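Local atomic coordinates of putative S-adenosylmethionine-dependent methyltransferase (Bacteroides thetaiotaomicron, PDB entry 1WYZ), a protein that probably acts as an S-adenosylmethionine-dependent methyltransferase of the RsmI-like family. Residues 30-44 against 51-64. Residues are numbered along the deposited sequence; the frame is centred on the assembly and turned at random.
Sequences RGIRHFIVEDVRSAR and DREIDIDSLTFYPL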
loop_
_atom_site.group_PDB
_atom_site.type_symbol
_atom_site.label_atom_id
_atom_site.label_comp_id
_atom_site.label_asym_id
_atom_site.label_seq_id
_atom_site.Cartn_x
_atom_site.Cartn_y
_atom_site.Cartn_z
ATOM N N ARG A 30 -0.922 21.060 -10.390
ATOM C CA ARG A 30 -0.930 22.349 -11.075
ATOM C C ARG A 30 -2.124 23.193 -10.635
ATOM O O ARG A 30 -2.098 24.425 -10.727
ATOM C CB ARG A 30 -0.997 22.143 -12.592
ATOM C CG ARG A 30 0.304 21.670 -13.205
ATOM C CD ARG A 30 0.145 21.306 -14.662
ATOM N NE ARG A 30 1.395 20.785 -15.204
ATOM C CZ ARG A 30 1.475 19.878 -16.176
ATOM N NH1 ARG A 30 0.367 19.384 -16.721
ATOM N NH2 ARG A 30 2.663 19.457 -16.590
ATOM N N GLY A 31 -3.173 22.525 -10.163
ATOM C CA GLY A 31 -4.356 23.235 -9.724
ATOM C C GLY A 31 -4.264 23.764 -8.308
ATOM O O GLY A 31 -4.565 24.929 -8.046
ATOM N N ILE A 32 -3.839 22.906 -7.388
ATOM C CA ILE A 32 -3.726 23.258 -5.975
ATOM C C ILE A 32 -2.869 24.486 -5.695
ATOM O O ILE A 32 -1.770 24.619 -6.222
ATOM C CB ILE A 32 -3.171 22.074 -5.190
ATOM C CG1 ILE A 32 -4.055 20.849 -5.442
ATOM C CG2 ILE A 32 -3.101 22.417 -3.717
ATOM C CD1 ILE A 32 -5.440 20.823 -4.824
ATOM N N ARG A 33 -3.389 25.371 -4.848
ATOM C CA ARG A 33 -2.709 26.609 -4.467
ATOM C C ARG A 33 -2.281 26.575 -3.005
ATOM O O ARG A 33 -1.417 27.346 -2.588
ATOM C CB ARG A 33 -3.637 27.813 -4.646
ATOM C CG ARG A 33 -4.118 28.081 -6.063
ATOM C CD ARG A 33 -5.056 29.286 -6.066
ATOM N NE ARG A 33 -5.463 29.682 -7.410
ATOM C CZ ARG A 33 -6.253 30.719 -7.677
ATOM N NH1 ARG A 33 -6.728 31.468 -6.687
ATOM N NH2 ARG A 33 -6.563 31.013 -8.936
ATOM N N HIS A 34 -2.909 25.691 -2.232
ATOM C CA HIS A 34 -2.631 25.554 -0.798
ATOM C C HIS A 34 -2.241 24.127 -0.423
ATOM O O HIS A 34 -3.005 23.194 -0.641
ATOM C CB HIS A 34 -3.870 25.928 0.022
ATOM C CG HIS A 34 -4.591 27.140 -0.477
ATOM N ND1 HIS A 34 -5.077 27.241 -1.763
ATOM C CD2 HIS A 34 -4.948 28.287 0.149
ATOM C CE1 HIS A 34 -5.703 28.395 -1.908
ATOM N NE2 HIS A 34 -5.639 29.048 -0.762
ATOM N N PHE A 35 -1.067 23.961 0.167
ATOM C CA PHE A 35 -0.615 22.639 0.570
ATOM C C PHE A 35 -0.417 22.560 2.076
ATOM O O PHE A 35 -0.059 23.537 2.715
ATOM C CB PHE A 35 0.710 22.283 -0.115
ATOM C CG PHE A 35 0.658 22.352 -1.608
ATOM C CD1 PHE A 35 0.776 23.574 -2.269
ATOM C CD2 PHE A 35 0.436 21.201 -2.361
ATOM C CE1 PHE A 35 0.665 23.650 -3.661
ATOM C CE2 PHE A 35 0.321 21.268 -3.765
ATOM C CZ PHE A 35 0.435 22.492 -4.413
ATOM N N ILE A 36 -0.666 21.387 2.636
ATOM C CA ILE A 36 -0.463 21.149 4.054
ATOM C C ILE A 36 0.689 20.153 4.023
ATOM O O ILE A 36 0.564 19.068 3.460
ATOM C CB ILE A 36 -1.718 20.533 4.718
ATOM C CG1 ILE A 36 -2.833 21.577 4.789
ATOM C CG2 ILE A 36 -1.404 20.087 6.139
ATOM C CD1 ILE A 36 -2.646 22.755 5.682
ATOM N N VAL A 37 1.818 20.532 4.614
ATOM C CA VAL A 37 3.006 19.685 4.578
ATOM C C VAL A 37 3.748 19.468 5.890
ATOM O O VAL A 37 3.591 20.224 6.850
ATOM C CB VAL A 37 4.021 20.253 3.573
ATOM C CG1 VAL A 37 3.427 20.250 2.169
ATOM C CG2 VAL A 37 4.398 21.673 3.985
ATOM N N GLU A 38 4.581 18.431 5.898
ATOM C CA GLU A 38 5.392 18.081 7.059
ATOM C C GLU A 38 6.693 18.869 7.055
ATOM O O GLU A 38 7.450 18.816 8.018
ATOM C CB GLU A 38 5.700 16.585 7.055
ATOM C CG GLU A 38 4.473 15.716 7.246
ATOM C CD GLU A 38 4.748 14.254 6.970
ATOM O OE1 GLU A 38 5.655 13.688 7.616
ATOM O OE2 GLU A 38 4.054 13.675 6.107
ATOM N N ASP A 39 6.944 19.589 5.965
ATOM C CA ASP A 39 8.142 20.414 5.826
ATOM C C ASP A 39 8.135 21.189 4.514
ATOM O O ASP A 39 8.227 20.611 3.429
ATOM C CB ASP A 39 9.409 19.566 5.902
ATOM C CG ASP A 39 10.667 20.397 5.742
ATOM O OD1 ASP A 39 10.822 21.394 6.479
ATOM O OD2 ASP A 39 11.499 20.053 4.879
ATOM N N VAL A 40 8.033 22.507 4.625
ATOM C CA VAL A 40 7.992 23.375 3.458
ATOM C C VAL A 40 9.240 23.252 2.589
ATOM O O VAL A 40 9.166 23.410 1.374
ATOM C CB VAL A 40 7.801 24.850 3.878
ATOM C CG1 VAL A 40 9.031 25.339 4.637
ATOM C CG2 VAL A 40 7.532 25.708 2.655
ATOM N N ARG A 41 10.384 22.971 3.203
ATOM C CA ARG A 41 11.607 22.839 2.428
ATOM C C ARG A 41 11.453 21.732 1.391
ATOM O O ARG A 41 11.376 22.007 0.190
ATOM C CB ARG A 41 12.803 22.545 3.342
ATOM C CG ARG A 41 13.174 23.705 4.256
ATOM C CD ARG A 41 14.688 23.809 4.456
ATOM N NE ARG A 41 15.392 24.240 3.244
ATOM C CZ ARG A 41 15.289 25.451 2.697
ATOM N NH1 ARG A 41 14.507 26.371 3.247
ATOM N NH2 ARG A 41 15.970 25.742 1.594
ATOM N N SER A 42 11.402 20.488 1.858
ATOM C CA SER A 42 11.254 19.329 0.975
ATOM C C SER A 42 10.041 19.462 0.057
ATOM O O SER A 42 10.107 19.131 -1.130
ATOM C CB SER A 42 11.116 18.050 1.806
ATOM O OG SER A 42 10.802 16.938 0.980
ATOM N N ALA A 43 8.937 19.947 0.621
ATOM C CA ALA A 43 7.699 20.125 -0.131
ATOM C C ALA A 43 7.878 21.114 -1.278
ATOM O O ALA A 43 7.567 20.807 -2.431
ATOM C CB ALA A 43 6.577 20.593 0.803
ATOM N N ARG A 44 8.385 22.302 -0.964
ATOM C CA ARG A 44 8.585 23.313 -1.989
ATOM C C ARG A 44 9.538 22.779 -3.057
ATOM O O ARG A 44 9.255 22.885 -4.251
ATOM C CB ARG A 44 9.125 24.610 -1.364
ATOM C CG ARG A 44 9.229 25.767 -2.351
ATOM C CD ARG A 44 9.612 27.086 -1.682
ATOM N NE ARG A 44 8.520 27.671 -0.905
ATOM C CZ ARG A 44 8.379 28.978 -0.690
ATOM N NH1 ARG A 44 9.257 29.832 -1.196
ATOM N NH2 ARG A 44 7.362 29.433 0.027
ATOM N N ASP A 51 6.840 20.500 -11.501
ATOM C CA ASP A 51 6.562 21.443 -12.583
ATOM C C ASP A 51 7.387 22.723 -12.400
ATOM O O ASP A 51 7.384 23.322 -11.323
ATOM C CB ASP A 51 5.071 21.799 -12.601
ATOM C CG ASP A 51 4.647 22.481 -13.890
ATOM O OD1 ASP A 51 5.411 23.330 -14.391
ATOM O OD2 ASP A 51 3.548 22.171 -14.399
ATOM N N ARG A 52 8.089 23.137 -13.453
ATOM C CA ARG A 52 8.911 24.343 -13.397
ATOM C C ARG A 52 8.060 25.599 -13.313
ATOM O O ARG A 52 8.426 26.559 -12.634
ATOM C CB ARG A 52 9.812 24.448 -14.635
ATOM C CG ARG A 52 11.244 23.969 -14.435
ATOM C CD ARG A 52 11.332 22.456 -14.330
ATOM N NE ARG A 52 10.940 21.798 -15.575
ATOM C CZ ARG A 52 11.539 21.993 -16.746
ATOM N NH1 ARG A 52 12.567 22.829 -16.841
ATOM N NH2 ARG A 52 11.102 21.358 -17.827
ATOM N N GLU A 53 6.922 25.580 -14.001
ATOM C CA GLU A 53 6.014 26.725 -14.051
ATOM C C GLU A 53 5.279 27.050 -12.755
ATOM O O GLU A 53 4.814 28.170 -12.576
ATOM C CB GLU A 53 4.990 26.527 -15.175
ATOM C CG GLU A 53 4.783 27.754 -16.056
ATOM C CD GLU A 53 6.046 28.160 -16.803
ATOM O OE1 GLU A 53 6.560 27.340 -17.594
ATOM O OE2 GLU A 53 6.524 29.299 -16.604
ATOM N N ILE A 54 5.165 26.083 -11.854
ATOM C CA ILE A 54 4.474 26.328 -10.595
ATOM C C ILE A 54 5.190 27.385 -9.757
ATOM O O ILE A 54 6.152 27.090 -9.043
ATOM C CB ILE A 54 4.357 25.047 -9.764
ATOM C CG1 ILE A 54 3.512 24.023 -10.516
ATOM C CG2 ILE A 54 3.730 25.358 -8.410
ATOM C CD1 ILE A 54 2.106 24.462 -11.011
ATOM N N ASP A 55 4.714 28.620 -9.846
ATOM C CA ASP A 55 5.320 29.710 -9.098
ATOM C C ASP A 55 5.206 29.473 -7.594
ATOM O O ASP A 55 4.123 29.613 -7.017
ATOM C CB ASP A 55 4.656 31.033 -9.481
ATOM C CG ASP A 55 5.141 32.189 -8.641
ATOM O OD1 ASP A 55 6.316 32.161 -8.214
ATOM O OD2 ASP A 55 4.347 33.128 -8.417
ATOM N N ILE A 56 6.320 29.115 -6.958
ATOM C CA ILE A 56 6.308 28.861 -5.522
ATOM C C ILE A 56 6.069 30.123 -4.701
ATOM O O ILE A 56 6.359 30.160 -3.507
ATOM C CB ILE A 56 7.616 28.180 -5.038
ATOM C CG1 ILE A 56 8.832 29.044 -5.379
ATOM C CG2 ILE A 56 7.748 26.807 -5.678
ATOM C CD1 ILE A 56 10.117 28.666 -4.645
ATOM N N ASP A 57 5.540 31.159 -5.345
ATOM C CA ASP A 57 5.232 32.403 -4.651
ATOM C C ASP A 57 3.797 32.276 -4.123
ATOM O O ASP A 57 3.208 33.239 -3.631
ATOM C CB ASP A 57 5.350 33.604 -5.600
ATOM C CG ASP A 57 5.445 34.936 -4.859
ATOM O OD1 ASP A 57 5.215 34.958 -3.631
ATOM O OD2 ASP A 57 5.744 35.963 -5.508
ATOM N N SER A 58 3.243 31.071 -4.243
ATOM C CA SER A 58 1.897 30.772 -3.751
ATOM C C SER A 58 2.070 30.297 -2.310
ATOM O O SER A 58 1.405 29.360 -1.858
ATOM C CB SER A 58 1.245 29.666 -4.594
ATOM O OG SER A 58 1.907 28.417 -4.434
ATOM N N LEU A 59 2.984 30.961 -1.605
ATOM C CA LEU A 59 3.320 30.650 -0.217
ATOM C C LEU A 59 2.126 30.591 0.719
ATOM O O LEU A 59 1.798 31.561 1.403
ATOM C CB LEU A 59 4.342 31.663 0.313
ATOM C CG LEU A 59 4.745 31.624 1.792
ATOM C CD1 LEU A 59 5.132 30.214 2.213
ATOM C CD2 LEU A 59 5.908 32.586 2.006
ATOM N N THR A 60 1.485 29.430 0.739
ATOM C CA THR A 60 0.338 29.176 1.590
ATOM C C THR A 60 0.563 27.802 2.200
ATOM O O THR A 60 -0.362 27.163 2.702
ATOM C CB THR A 60 -0.973 29.177 0.781
ATOM O OG1 THR A 60 -0.804 28.382 -0.396
ATOM C CG2 THR A 60 -1.356 30.593 0.385
ATOM N N PHE A 61 1.810 27.347 2.139
ATOM C CA PHE A 61 2.175 26.054 2.693
ATOM C C PHE A 61 1.961 26.094 4.202
ATOM O O PHE A 61 2.590 26.886 4.901
ATOM C CB PHE A 61 3.645 25.741 2.413
ATOM C CG PHE A 61 4.043 25.863 0.963
ATOM C CD1 PHE A 61 4.202 27.116 0.365
ATOM C CD2 PHE A 61 4.295 24.721 0.202
ATOM C CE1 PHE A 61 4.616 27.230 -0.974
ATOM C CE2 PHE A 61 4.708 24.820 -1.137
ATOM C CZ PHE A 61 4.869 26.078 -1.722
ATOM N N TYR A 62 1.072 25.246 4.701
ATOM C CA TYR A 62 0.793 25.188 6.132
ATOM C C TYR A 62 1.585 24.043 6.766
ATOM O O TYR A 62 1.408 22.877 6.397
ATOM C CB TYR A 62 -0.708 24.963 6.381
ATOM C CG TYR A 62 -1.595 26.073 5.861
ATOM C CD1 TYR A 62 -1.554 27.354 6.419
ATOM C CD2 TYR A 62 -2.469 25.849 4.800
ATOM C CE1 TYR A 62 -2.369 28.389 5.926
ATOM C CE2 TYR A 62 -3.289 26.876 4.299
ATOM C CZ TYR A 62 -3.230 28.140 4.863
ATOM O OH TYR A 62 -4.021 29.142 4.345
ATOM N N PRO A 63 2.487 24.364 7.713
ATOM C CA PRO A 63 3.310 23.366 8.406
ATOM C C PRO A 63 2.456 22.475 9.302
ATOM O O PRO A 63 1.576 22.967 10.015
ATOM C CB PRO A 63 4.289 24.223 9.204
ATOM C CG PRO A 63 4.439 25.438 8.356
ATOM C CD PRO A 63 2.999 25.719 7.974
ATOM N N LEU A 64 2.727 21.171 9.269
ATOM C CA LEU A 64 1.968 20.195 10.053
ATOM C C LEU A 64 2.893 19.234 10.816
ATOM O O LEU A 64 3.914 18.796 10.285
ATOM C CB LEU A 64 1.065 19.405 9.100
ATOM C CG LEU A 64 -0.254 18.793 9.571
ATOM C CD1 LEU A 64 -0.013 17.664 10.555
ATOM C CD2 LEU A 64 -1.096 19.885 10.188
#
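Arg44 lies across Ile56 and reaches the ring of Phe61, a worked example of how the helix of a beta-alpha-beta unit packs on the loop that leads into its second strand. Its CG stands anti to the backbone N (chi1 -174°), and a bend at chi3 lays the guanidinium against Ile56 O, which sits over one face. CD packs on Ile56 CD1, and Phe61 CE1 is 3.7 Å from Arg44 NH2. With an alanine here, Ile56 would probably lose the chain that lies across it, and Phe61 the guanidinium beside CE1. Phe61 also takes Val40 CG2 at 3.9 Å from its CG, while Phe35 lies nearly parallel to it but slid aside, centroids 5.9 Å apart. Beneath this layer, Tyr62 N donates to Phe35 O (2.9 Å, 169°) and Tyr62 O accepts from Val37 N (3.0 Å), joining outermost strand 62-63 to strand 34-37. The Tyr62 side chain leaves on the other face of the sheet, with Ile36, where its ring meets Tyr76 of helix 70-81. Farther off, Arg30 NE makes a salt bridge to Asp51 OD2 at 2.7 Å. Backbone bonds thus set the strand register, whereas apolar and aromatic packing, edged by arginine, holds helix 40-50 against the loop and, through Phe61 beside Phe35, strand 34-37.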